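Local coordinates for protein leucine aminopeptidase (Fimbriiglobus ruber, PDB 7D1B) that probably acts as a zinc-dependent glutaminyl cyclase of the M28 aminopeptidase family, converting N-terminal glutamine of peptides to pyroglutamate, at residues L49-Q59 with P315-V324; Q95-S103 with E200-F211. All blocks are in the same frame, centred on the assembly; numbering follows the deposited sequence. Where two conformers were deposited one is given.

Interaction 1 of 2, residues L49-Q59 with P315-V324; sequences LDPDRAVKYVQ and PDKISGKQMV
Apolar packing makes up nearly all of the contact between P51, V55 and V58 of one helix and the turn and first helical residues at 315-324. The short axes of 51-59 and 320-324 cross at 102°, 8.2 Å apart, and the N-terminal turns meet where P51 CB lies 3.5 Å from G320 C. Glycine suits this crossing, since a side chain at 320 would run into P51 O. V324 reaches over the start of the other helix: its chi1 of 164° turns CG2 to P51 CA, 3.7 Å away, where it also touches L49 CB. V55 CG2 rests on the backbone of G320, 3.6 Å from its N. Deeper in, M323, in the conformer described here (one of two), bends to bring SD and CE against A54 CB, with CE 3.9 Å away. V58 divides its methyls, CG1 to I318 CG1 and CG2 to SD of that M323 conformer.

At the far end the Q59 side chain crosses that of P315 at about a right angle, OE1 3.3 Å from P315 CB, and NE2 bonds to D63. Replacing Q59 with an alanine would probably uncover the P315 ring and leave D63 without this amide donor.

Each helix start is capped from within its own segment: R53 N donates to D50 OD1 from above the carboxylate plane, and Q322 N to S319 OG at 3.0 Å.

The contact joins the first modelled helix, 51-63, to the C-terminal helix 320-336; helix 153-167 lies against both segments, V58 touching A161 and I318 touching N154.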
loop_
_atom_site.group_PDB
_atom_site.type_symbol
_atom_site.label_atom_id
_atom_site.label_comp_id
_atom_site.label_asym_id
_atom_site.label_seq_id
_atom_site.Cartn_x
_atom_site.Cartn_y
_atom_site.Cartn_z
ATOM N N LEU A 49 3.706 12.154 -13.829
ATOM C CA LEU A 49 4.338 11.002 -13.212
ATOM C C LEU A 49 5.183 10.277 -14.246
ATOM O O LEU A 49 4.795 10.146 -15.411
ATOM C CB LEU A 49 3.255 10.073 -12.649
ATOM C CG LEU A 49 2.190 10.696 -11.729
ATOM C CD1 LEU A 49 1.359 9.573 -11.107
ATOM C CD2 LEU A 49 2.719 11.610 -10.660
ATOM N N ASP A 50 6.355 9.817 -13.825
ATOM C CA ASP A 50 7.319 9.252 -14.750
ATOM C C ASP A 50 7.251 7.730 -14.667
ATOM O O ASP A 50 7.654 7.151 -13.645
ATOM C CB ASP A 50 8.703 9.772 -14.375
ATOM C CG ASP A 50 9.787 9.314 -15.320
ATOM O OD1 ASP A 50 9.687 8.224 -15.898
ATOM O OD2 ASP A 50 10.772 10.056 -15.448
ATOM N N PRO A 51 6.736 7.048 -15.693
ATOM C CA PRO A 51 6.559 5.584 -15.581
ATOM C C PRO A 51 7.872 4.828 -15.476
ATOM O O PRO A 51 7.954 3.809 -14.774
ATOM C CB PRO A 51 5.782 5.226 -16.857
ATOM C CG PRO A 51 6.194 6.325 -17.865
ATOM C CD PRO A 51 6.329 7.578 -17.013
ATOM N N ASP A 52 8.911 5.299 -16.171
ATOM C CA ASP A 52 10.199 4.622 -16.114
ATOM C C ASP A 52 10.838 4.792 -14.749
ATOM O O ASP A 52 11.432 3.852 -14.213
ATOM C CB ASP A 52 11.102 5.150 -17.224
ATOM C CG ASP A 52 10.535 4.869 -18.588
ATOM O OD1 ASP A 52 10.044 3.739 -18.802
ATOM O OD2 ASP A 52 10.537 5.783 -19.426
ATOM N N ARG A 53 10.719 5.986 -14.163
ATOM C CA ARG A 53 11.255 6.210 -12.828
ATOM C C ARG A 53 10.516 5.362 -11.799
ATOM O O ARG A 53 11.136 4.781 -10.896
ATOM C CB ARG A 53 11.191 7.702 -12.507
ATOM C CG ARG A 53 11.860 8.054 -11.199
ATOM C CD ARG A 53 12.061 9.560 -11.039
ATOM N NE ARG A 53 10.771 10.246 -11.078
ATOM C CZ ARG A 53 10.621 11.561 -11.137
ATOM N NH1 ARG A 53 11.690 12.343 -11.167
ATOM N NH2 ARG A 53 9.407 12.090 -11.171
ATOM N N ALA A 54 9.191 5.256 -11.934
ATOM C CA ALA A 54 8.424 4.429 -11.010
ATOM C C ALA A 54 8.894 2.977 -11.045
ATOM O O ALA A 54 9.074 2.338 -9.989
ATOM C CB ALA A 54 6.936 4.555 -11.349
ATOM N N VAL A 55 9.108 2.428 -12.253
ATOM C CA VAL A 55 9.598 1.053 -12.340
ATOM C C VAL A 55 11.008 0.944 -11.772
ATOM O O VAL A 55 11.352 -0.054 -11.117
ATOM C CB VAL A 55 9.510 0.530 -13.783
ATOM C CG1 VAL A 55 10.204 -0.813 -13.908
ATOM C CG2 VAL A 55 8.062 0.430 -14.205
ATOM N N LYS A 56 11.845 1.963 -12.014
ATOM C CA LYS A 56 13.195 1.965 -11.460
ATOM C C LYS A 56 13.163 1.883 -9.943
ATOM O O LYS A 56 14.019 1.235 -9.340
ATOM C CB LYS A 56 13.959 3.206 -11.925
ATOM C CG LYS A 56 15.350 3.385 -11.318
ATOM C CD LYS A 56 15.965 4.746 -11.682
ATOM C CE LYS A 56 15.339 5.877 -10.865
ATOM N NZ LYS A 56 15.889 7.230 -11.177
ATOM N N TYR A 57 12.195 2.540 -9.305
ATOM C CA TYR A 57 12.092 2.435 -7.849
ATOM C C TYR A 57 11.700 1.023 -7.416
ATOM O O TYR A 57 12.190 0.534 -6.390
ATOM C CB TYR A 57 11.132 3.491 -7.293
ATOM C CG TYR A 57 11.652 4.903 -7.384
ATOM C CD1 TYR A 57 12.991 5.181 -7.166
ATOM C CD2 TYR A 57 10.799 5.960 -7.673
ATOM C CE1 TYR A 57 13.468 6.473 -7.231
ATOM C CE2 TYR A 57 11.264 7.259 -7.738
ATOM C CZ TYR A 57 12.603 7.512 -7.532
ATOM O OH TYR A 57 13.091 8.802 -7.602
ATOM N N VAL A 58 10.826 0.346 -8.178
ATOM C CA VAL A 58 10.572 -1.069 -7.872
ATOM C C VAL A 58 11.873 -1.861 -7.935
ATOM O O VAL A 58 12.183 -2.668 -7.045
ATOM C CB VAL A 58 9.518 -1.689 -8.806
ATOM C CG1 VAL A 58 9.347 -3.169 -8.464
ATOM C CG2 VAL A 58 8.193 -0.960 -8.695
ATOM N N GLN A 59 12.633 -1.673 -9.019
ATOM C CA GLN A 59 13.886 -2.402 -9.179
ATOM C C GLN A 59 14.846 -2.093 -8.037
ATOM O O GLN A 59 15.530 -2.988 -7.533
ATOM C CB GLN A 59 14.519 -2.037 -10.518
ATOM C CG GLN A 59 15.762 -2.855 -10.836
ATOM C CD GLN A 59 15.411 -4.290 -11.170
ATOM O OE1 GLN A 59 14.643 -4.542 -12.102
ATOM N NE2 GLN A 59 15.955 -5.235 -10.408
ATOM N N PRO A 315 10.503 -7.461 -10.867
ATOM C CA PRO A 315 10.247 -6.122 -11.436
ATOM C C PRO A 315 9.792 -6.123 -12.885
ATOM O O PRO A 315 9.086 -5.190 -13.293
ATOM C CB PRO A 315 11.586 -5.398 -11.241
ATOM C CG PRO A 315 12.114 -6.018 -9.987
ATOM C CD PRO A 315 11.782 -7.488 -10.130
ATOM N N ASP A 316 10.172 -7.124 -13.689
ATOM C CA ASP A 316 9.723 -7.149 -15.080
ATOM C C ASP A 316 8.223 -7.381 -15.221
ATOM O O ASP A 316 7.692 -7.228 -16.327
ATOM C CB ASP A 316 10.448 -8.256 -15.827
ATOM C CG ASP A 316 10.288 -9.581 -15.145
ATOM O OD1 ASP A 316 11.000 -9.818 -14.147
ATOM O OD2 ASP A 316 9.408 -10.354 -15.561
ATOM N N LYS A 317 7.525 -7.708 -14.135
ATOM C CA LYS A 317 6.072 -7.836 -14.186
ATOM C C LYS A 317 5.357 -6.510 -13.978
ATOM O O LYS A 317 4.132 -6.453 -14.114
ATOM C CB LYS A 317 5.581 -8.833 -13.130
ATOM C CG LYS A 317 6.260 -10.197 -13.183
ATOM C CD LYS A 317 6.148 -10.861 -14.566
ATOM C CE LYS A 317 6.715 -12.281 -14.571
ATOM N NZ LYS A 317 8.137 -12.307 -14.146
ATOM N N ILE A 318 6.077 -5.461 -13.634
ATOM C CA ILE A 318 5.460 -4.179 -13.315
ATOM C C ILE A 318 5.300 -3.357 -14.586
ATOM O O ILE A 318 6.230 -3.258 -15.391
ATOM C CB ILE A 318 6.316 -3.413 -12.297
ATOM C CG1 ILE A 318 6.561 -4.261 -11.046
ATOM C CG2 ILE A 318 5.668 -2.066 -11.971
ATOM C CD1 ILE A 318 5.287 -4.755 -10.360
ATOM N N SER A 319 4.130 -2.758 -14.768
ATOM C CA SER A 319 3.888 -1.825 -15.860
ATOM C C SER A 319 4.001 -0.389 -15.340
ATOM O O SER A 319 3.235 0.023 -14.461
ATOM C CB SER A 319 2.493 -2.064 -16.428
ATOM O OG SER A 319 2.078 -0.931 -17.168
ATOM N N GLY A 320 4.927 0.386 -15.903
ATOM C CA GLY A 320 5.016 1.788 -15.521
ATOM C C GLY A 320 3.754 2.567 -15.830
ATOM O O GLY A 320 3.356 3.439 -15.061
ATOM N N LYS A 321 3.106 2.263 -16.962
ATOM C CA LYS A 321 1.858 2.937 -17.294
ATOM C C LYS A 321 0.781 2.631 -16.262
ATOM O O LYS A 321 0.017 3.516 -15.864
ATOM C CB LYS A 321 1.389 2.534 -18.690
ATOM C CG LYS A 321 -0.110 2.823 -18.951
ATOM C CD LYS A 321 -0.515 4.244 -19.316
ATOM C CE LYS A 321 -2.015 4.269 -19.584
ATOM N NZ LYS A 321 -2.590 5.612 -19.391
ATOM N N GLN A 322 0.708 1.382 -15.808
ATOM C CA GLN A 322 -0.252 1.029 -14.772
ATOM C C GLN A 322 0.041 1.781 -13.478
ATOM O O GLN A 322 -0.886 2.284 -12.815
ATOM C CB GLN A 322 -0.219 -0.482 -14.559
ATOM C CG GLN A 322 -1.136 -1.002 -13.460
ATOM C CD GLN A 322 -2.612 -0.717 -13.691
ATOM O OE1 GLN A 322 -3.059 -0.470 -14.822
ATOM N NE2 GLN A 322 -3.390 -0.754 -12.619
ATOM N N MET A 323 1.325 1.905 -13.117
ATOM C CA MET A 323 1.682 2.670 -11.929
ATOM C C MET A 323 1.245 4.123 -12.061
ATOM O O MET A 323 0.704 4.702 -11.120
ATOM C CB MET A 323 3.187 2.590 -11.687
ATOM C CG MET A 323 3.641 1.210 -11.343
ATOM S SD MET A 323 5.304 1.049 -10.739
ATOM C CE MET A 323 5.269 1.856 -9.140
ATOM N N VAL A 324 1.494 4.734 -13.223
ATOM C CA VAL A 324 1.128 6.132 -13.446
ATOM C C VAL A 324 -0.383 6.310 -13.365
ATOM O O VAL A 324 -0.876 7.280 -12.772
ATOM C CB VAL A 324 1.697 6.622 -14.797
ATOM C CG1 VAL A 324 1.007 7.920 -15.243
ATOM C CG2 VAL A 324 3.215 6.794 -14.718
#

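Interaction 2 of 2, residues Q95-S103 with E200-F211; sequences QEFKVRQRS and EGDKYFFGSEHF
Strand 95-99, at the edge of the mixed sheet of this M28 zinc-exopeptidase α/β fold, packs against helix 206-211 with their short axes 10.2 Å apart and at 116°; after the strand and before the helix, the loops converge until the CA atoms of R102 and D202 are 5.4 Å apart. Alternate strand residues Q95, F97 and V99 face the helix.

The F97 and H210 rings form an offset stack, planes 5° apart and centroids 3.9 Å apart, and each CB lies over the other ring's face. F97 takes the crowded position between backbone N and carbonyl carbon (chi1 62°), which sets its ring face to face with the imidazole. V99 CG2 sits over the centre of the F206 ring, while the Q101 amide meets that ring's edge. Q95 turns OE1 to the edge of F211, though its hydrogen bond goes to N112; water 1 joins Q95 NE2 to F211 O.

In the loops, Q101 grips K203 with both ends of its amide: NE2 donates to K203 O in plane and on a lone pair, and OE1 accepts from K203 N and from R102 N. The amide also stacks on the D202 carboxylate. R102 lays its guanidinium over K203 CB and sends NH1 to G201 O at 2.8 Å. D202 OD2 accepts from the L191 and D192 backbone amides; S103 N meets OD1, and S103 OG bonds the syn lone pair of D202 OD2 at 2.8 Å.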
loop_
_atom_site.group_PDB
_atom_site.type_symbol
_atom_site.label_atom_id
_atom_site.label_comp_id
_atom_site.label_asym_id
_atom_site.label_seq_id
_atom_site.Cartn_x
_atom_site.Cartn_y
_atom_site.Cartn_z
ATOM N N GLN A 95 6.951 4.255 13.580
ATOM C CA GLN A 95 6.173 3.634 14.650
ATOM C C GLN A 95 6.838 2.300 14.932
ATOM O O GLN A 95 6.639 1.334 14.191
ATOM C CB GLN A 95 4.716 3.390 14.282
ATOM C CG GLN A 95 3.929 4.554 13.829
ATOM C CD GLN A 95 2.440 4.208 13.705
ATOM O OE1 GLN A 95 2.047 3.094 13.285
ATOM N NE2 GLN A 95 1.599 5.162 14.093
ATOM N N GLU A 96 7.638 2.253 15.990
ATOM C CA GLU A 96 8.403 1.066 16.333
ATOM C C GLU A 96 7.643 0.251 17.368
ATOM O O GLU A 96 7.106 0.802 18.330
ATOM C CB GLU A 96 9.760 1.481 16.909
ATOM C CG GLU A 96 10.628 2.267 15.922
ATOM C CD GLU A 96 11.956 2.708 16.508
ATOM O OE1 GLU A 96 12.157 2.604 17.742
ATOM O OE2 GLU A 96 12.809 3.157 15.718
ATOM N N PHE A 97 7.626 -1.066 17.189
ATOM C CA PHE A 97 6.946 -1.947 18.131
ATOM C C PHE A 97 7.534 -3.344 17.995
ATOM O O PHE A 97 8.330 -3.612 17.100
ATOM C CB PHE A 97 5.419 -1.911 17.953
ATOM C CG PHE A 97 4.925 -2.375 16.597
ATOM C CD1 PHE A 97 5.001 -1.555 15.479
ATOM C CD2 PHE A 97 4.335 -3.629 16.463
ATOM C CE1 PHE A 97 4.518 -2.001 14.245
ATOM C CE2 PHE A 97 3.843 -4.072 15.250
ATOM C CZ PHE A 97 3.931 -3.268 14.142
ATOM N N LYS A 98 7.165 -4.229 18.918
ATOM C CA LYS A 98 7.627 -5.610 18.890
ATOM C C LYS A 98 6.430 -6.532 18.945
ATOM O O LYS A 98 5.434 -6.234 19.606
ATOM C CB LYS A 98 8.517 -5.946 20.098
ATOM C CG LYS A 98 9.824 -5.187 20.125
ATOM C CD LYS A 98 10.619 -5.553 21.370
ATOM C CE LYS A 98 11.757 -4.577 21.624
ATOM N NZ LYS A 98 12.916 -4.810 20.716
ATOM N N VAL A 99 6.534 -7.667 18.253
ATOM C CA VAL A 99 5.488 -8.682 18.318
ATOM C C VAL A 99 6.150 -10.045 18.406
ATOM O O VAL A 99 7.345 -10.193 18.170
ATOM C CB VAL A 99 4.517 -8.642 17.111
ATOM C CG1 VAL A 99 3.872 -7.281 16.992
ATOM C CG2 VAL A 99 5.231 -9.008 15.818
ATOM N N ARG A 100 5.350 -11.053 18.736
ATOM C CA ARG A 100 5.769 -12.448 18.655
ATOM C C ARG A 100 4.917 -13.120 17.585
ATOM O O ARG A 100 3.701 -13.246 17.743
ATOM C CB ARG A 100 5.593 -13.172 19.995
ATOM C CG ARG A 100 6.141 -14.582 19.935
ATOM C CD ARG A 100 5.837 -15.400 21.190
ATOM N NE ARG A 100 4.403 -15.648 21.393
ATOM C CZ ARG A 100 3.697 -16.575 20.749
ATOM N NH1 ARG A 100 4.273 -17.337 19.813
ATOM N NH2 ARG A 100 2.412 -16.743 21.041
ATOM N N GLN A 101 5.548 -13.559 16.503
ATOM C CA GLN A 101 4.796 -14.307 15.505
ATOM C C GLN A 101 4.430 -15.680 16.081
ATOM O O GLN A 101 5.149 -16.229 16.915
ATOM C CB GLN A 101 5.625 -14.416 14.226
ATOM C CG GLN A 101 4.969 -15.134 13.046
ATOM C CD GLN A 101 3.601 -14.578 12.667
ATOM O OE1 GLN A 101 2.614 -14.807 13.363
ATOM N NE2 GLN A 101 3.535 -13.838 11.560
ATOM N N ARG A 102 3.289 -16.232 15.650
ATOM C CA ARG A 102 2.700 -17.391 16.321
ATOM C C ARG A 102 3.659 -18.563 16.410
ATOM O O ARG A 102 3.719 -19.237 17.444
ATOM C CB ARG A 102 1.438 -17.842 15.601
ATOM C CG ARG A 102 0.289 -16.844 15.637
ATOM C CD ARG A 102 -0.899 -17.422 14.886
ATOM N NE ARG A 102 -2.030 -16.508 14.884
ATOM C CZ ARG A 102 -2.876 -16.377 13.866
ATOM N NH1 ARG A 102 -2.710 -17.078 12.752
ATOM N NH2 ARG A 102 -3.871 -15.514 13.961
ATOM N N SER A 103 4.403 -18.838 15.337
ATOM C CA SER A 103 5.268 -20.004 15.244
ATOM C C SER A 103 6.601 -19.807 15.944
ATOM O O SER A 103 7.389 -20.756 15.983
ATOM C CB SER A 103 5.519 -20.335 13.766
ATOM O OG SER A 103 6.208 -19.268 13.122
ATOM N N GLU A 200 -4.046 -23.066 10.749
ATOM C CA GLU A 200 -4.118 -21.665 10.322
ATOM C C GLU A 200 -2.761 -21.054 9.965
ATOM O O GLU A 200 -2.680 -20.233 9.043
ATOM C CB GLU A 200 -4.796 -20.829 11.411
ATOM C CG GLU A 200 -4.911 -19.335 11.102
ATOM C CD GLU A 200 -5.357 -19.047 9.676
ATOM O OE1 GLU A 200 -6.412 -19.575 9.257
ATOM O OE2 GLU A 200 -4.651 -18.288 8.975
ATOM N N GLY A 201 -1.697 -21.436 10.650
ATOM C CA GLY A 201 -0.401 -20.861 10.372
ATOM C C GLY A 201 -0.224 -19.516 11.063
ATOM O O GLY A 201 -0.937 -19.142 12.013
ATOM N N ASP A 202 0.780 -18.789 10.589
ATOM C CA ASP A 202 1.161 -17.498 11.144
ATOM C C ASP A 202 0.154 -16.375 10.893
ATOM O O ASP A 202 -0.700 -16.437 9.995
ATOM C CB ASP A 202 2.579 -17.151 10.722
ATOM C CG ASP A 202 3.629 -17.882 11.530
ATOM O OD1 ASP A 202 3.307 -18.362 12.646
ATOM O OD2 ASP A 202 4.778 -17.979 11.045
ATOM N N LYS A 203 0.289 -15.320 11.702
ATOM C CA LYS A 203 -0.620 -14.182 11.739
ATOM C C LYS A 203 -0.220 -13.091 10.754
ATOM O O LYS A 203 0.964 -12.796 10.583
ATOM C CB LYS A 203 -0.595 -13.609 13.162
ATOM C CG LYS A 203 -1.453 -12.376 13.348
ATOM C CD LYS A 203 -1.566 -11.959 14.816
ATOM C CE LYS A 203 -2.050 -10.501 14.951
ATOM N NZ LYS A 203 -3.361 -10.253 14.275
ATOM N N TYR A 204 -1.228 -12.456 10.163
ATOM C CA TYR A 204 -1.094 -11.339 9.234
ATOM C C TYR A 204 -1.403 -10.014 9.928
ATOM O O TYR A 204 -2.056 -9.966 10.975
ATOM C CB TYR A 204 -2.089 -11.522 8.079
ATOM C CG TYR A 204 -1.753 -12.615 7.113
ATOM C CD1 TYR A 204 -1.912 -13.955 7.446
ATOM C CD2 TYR A 204 -1.330 -12.299 5.823
ATOM C CE1 TYR A 204 -1.621 -14.961 6.520
ATOM C CE2 TYR A 204 -1.035 -13.280 4.903
ATOM C CZ TYR A 204 -1.192 -14.607 5.247
ATOM O OH TYR A 204 -0.894 -15.552 4.289
ATOM N N PHE A 205 -0.946 -8.925 9.303
ATOM C CA PHE A 205 -1.464 -7.578 9.563
ATOM C C PHE A 205 -0.967 -6.933 10.854
ATOM O O PHE A 205 -1.657 -6.070 11.414
ATOM C CB PHE A 205 -3.006 -7.489 9.481
ATOM C CG PHE A 205 -3.574 -8.198 8.291
ATOM C CD1 PHE A 205 -3.054 -7.970 7.014
ATOM C CD2 PHE A 205 -4.596 -9.124 8.440
ATOM C CE1 PHE A 205 -3.542 -8.660 5.922
ATOM C CE2 PHE A 205 -5.104 -9.819 7.344
ATOM C CZ PHE A 205 -4.571 -9.598 6.093
ATOM N N PHE A 206 0.248 -7.252 11.309
ATOM C CA PHE A 206 0.733 -6.620 12.536
ATOM C C PHE A 206 0.811 -5.104 12.410
ATOM O O PHE A 206 0.433 -4.377 13.335
ATOM C CB PHE A 206 2.105 -7.160 12.909
ATOM C CG PHE A 206 2.097 -8.556 13.460
ATOM C CD1 PHE A 206 1.532 -8.826 14.705
ATOM C CD2 PHE A 206 2.714 -9.591 12.765
ATOM C CE1 PHE A 206 1.568 -10.122 15.240
ATOM C CE2 PHE A 206 2.757 -10.871 13.301
ATOM C CZ PHE A 206 2.188 -11.127 14.529
ATOM N N GLY A 207 1.328 -4.608 11.282
ATOM C CA GLY A 207 1.543 -3.174 11.132
ATOM C C GLY A 207 0.260 -2.377 11.015
ATOM O O GLY A 207 0.107 -1.336 11.660
ATOM N N SER A 208 -0.689 -2.845 10.187
ATOM C CA SER A 208 -1.936 -2.102 10.081
ATOM C C SER A 208 -2.735 -2.158 11.379
ATOM O O SER A 208 -3.365 -1.167 11.761
ATOM C CB SER A 208 -2.750 -2.552 8.868
ATOM O OG SER A 208 -3.030 -3.947 8.891
ATOM N N GLU A 209 -2.717 -3.301 12.078
ATOM C CA GLU A 209 -3.402 -3.372 13.368
ATOM C C GLU A 209 -2.764 -2.420 14.365
ATOM O O GLU A 209 -3.474 -1.720 15.098
ATOM C CB GLU A 209 -3.432 -4.809 13.882
ATOM C CG GLU A 209 -4.387 -5.629 13.036
ATOM C CD GLU A 209 -4.450 -7.094 13.390
ATOM O OE1 GLU A 209 -3.851 -7.500 14.401
ATOM O OE2 GLU A 209 -5.125 -7.840 12.649
ATOM N N HIS A 210 -1.425 -2.349 14.384
ATOM C CA HIS A 210 -0.741 -1.442 15.300
ATOM C C HIS A 210 -1.110 0.006 14.996
ATOM O O HIS A 210 -1.433 0.788 15.901
ATOM C CB HIS A 210 0.769 -1.636 15.201
ATOM C CG HIS A 210 1.536 -0.772 16.145
ATOM N ND1 HIS A 210 1.726 -1.119 17.464
ATOM C CD2 HIS A 210 2.151 0.422 15.971
ATOM C CE1 HIS A 210 2.424 -0.171 18.063
ATOM N NE2 HIS A 210 2.688 0.778 17.185
ATOM N N PHE A 211 -1.070 0.376 13.721
ATOM C CA PHE A 211 -1.393 1.736 13.322
ATOM C C PHE A 211 -2.827 2.077 13.694
ATOM O O PHE A 211 -3.100 3.147 14.252
ATOM C CB PHE A 211 -1.192 1.857 11.813
ATOM C CG PHE A 211 -1.521 3.226 11.274
ATOM C CD1 PHE A 211 -0.556 4.214 11.211
ATOM C CD2 PHE A 211 -2.807 3.523 10.847
ATOM C CE1 PHE A 211 -0.880 5.492 10.729
ATOM C CE2 PHE A 211 -3.139 4.788 10.349
ATOM C CZ PHE A 211 -2.164 5.771 10.304
HETATM O O HOH W 1 -1.165 5.108 14.754
HETATM O O HOH W 2 4.773 2.497 18.040
#

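How the interactions relate
The two contacts lie on opposite sides of the chain's centre, with centres about 29 Å apart and nearest atoms about 19 Å apart, and they share no helix or strand. Both are partly buried. Interaction 1 joins two helices from near the ends of the modelled fold and is essentially aliphatic, with each helix start capped by a side chain of its own segment and several other polar groups bonded outside the contact. Interaction 2, closed within the stretch of chain that interaction 1 spans, covers an edge strand with aromatic side chains and then changes to amide, carboxylate and guanidinium bonding where regular structure gives way to loops. The side chains of I318 and Q101 are each about 12 Å from the zinc ion, and neither contact supplies a ligand.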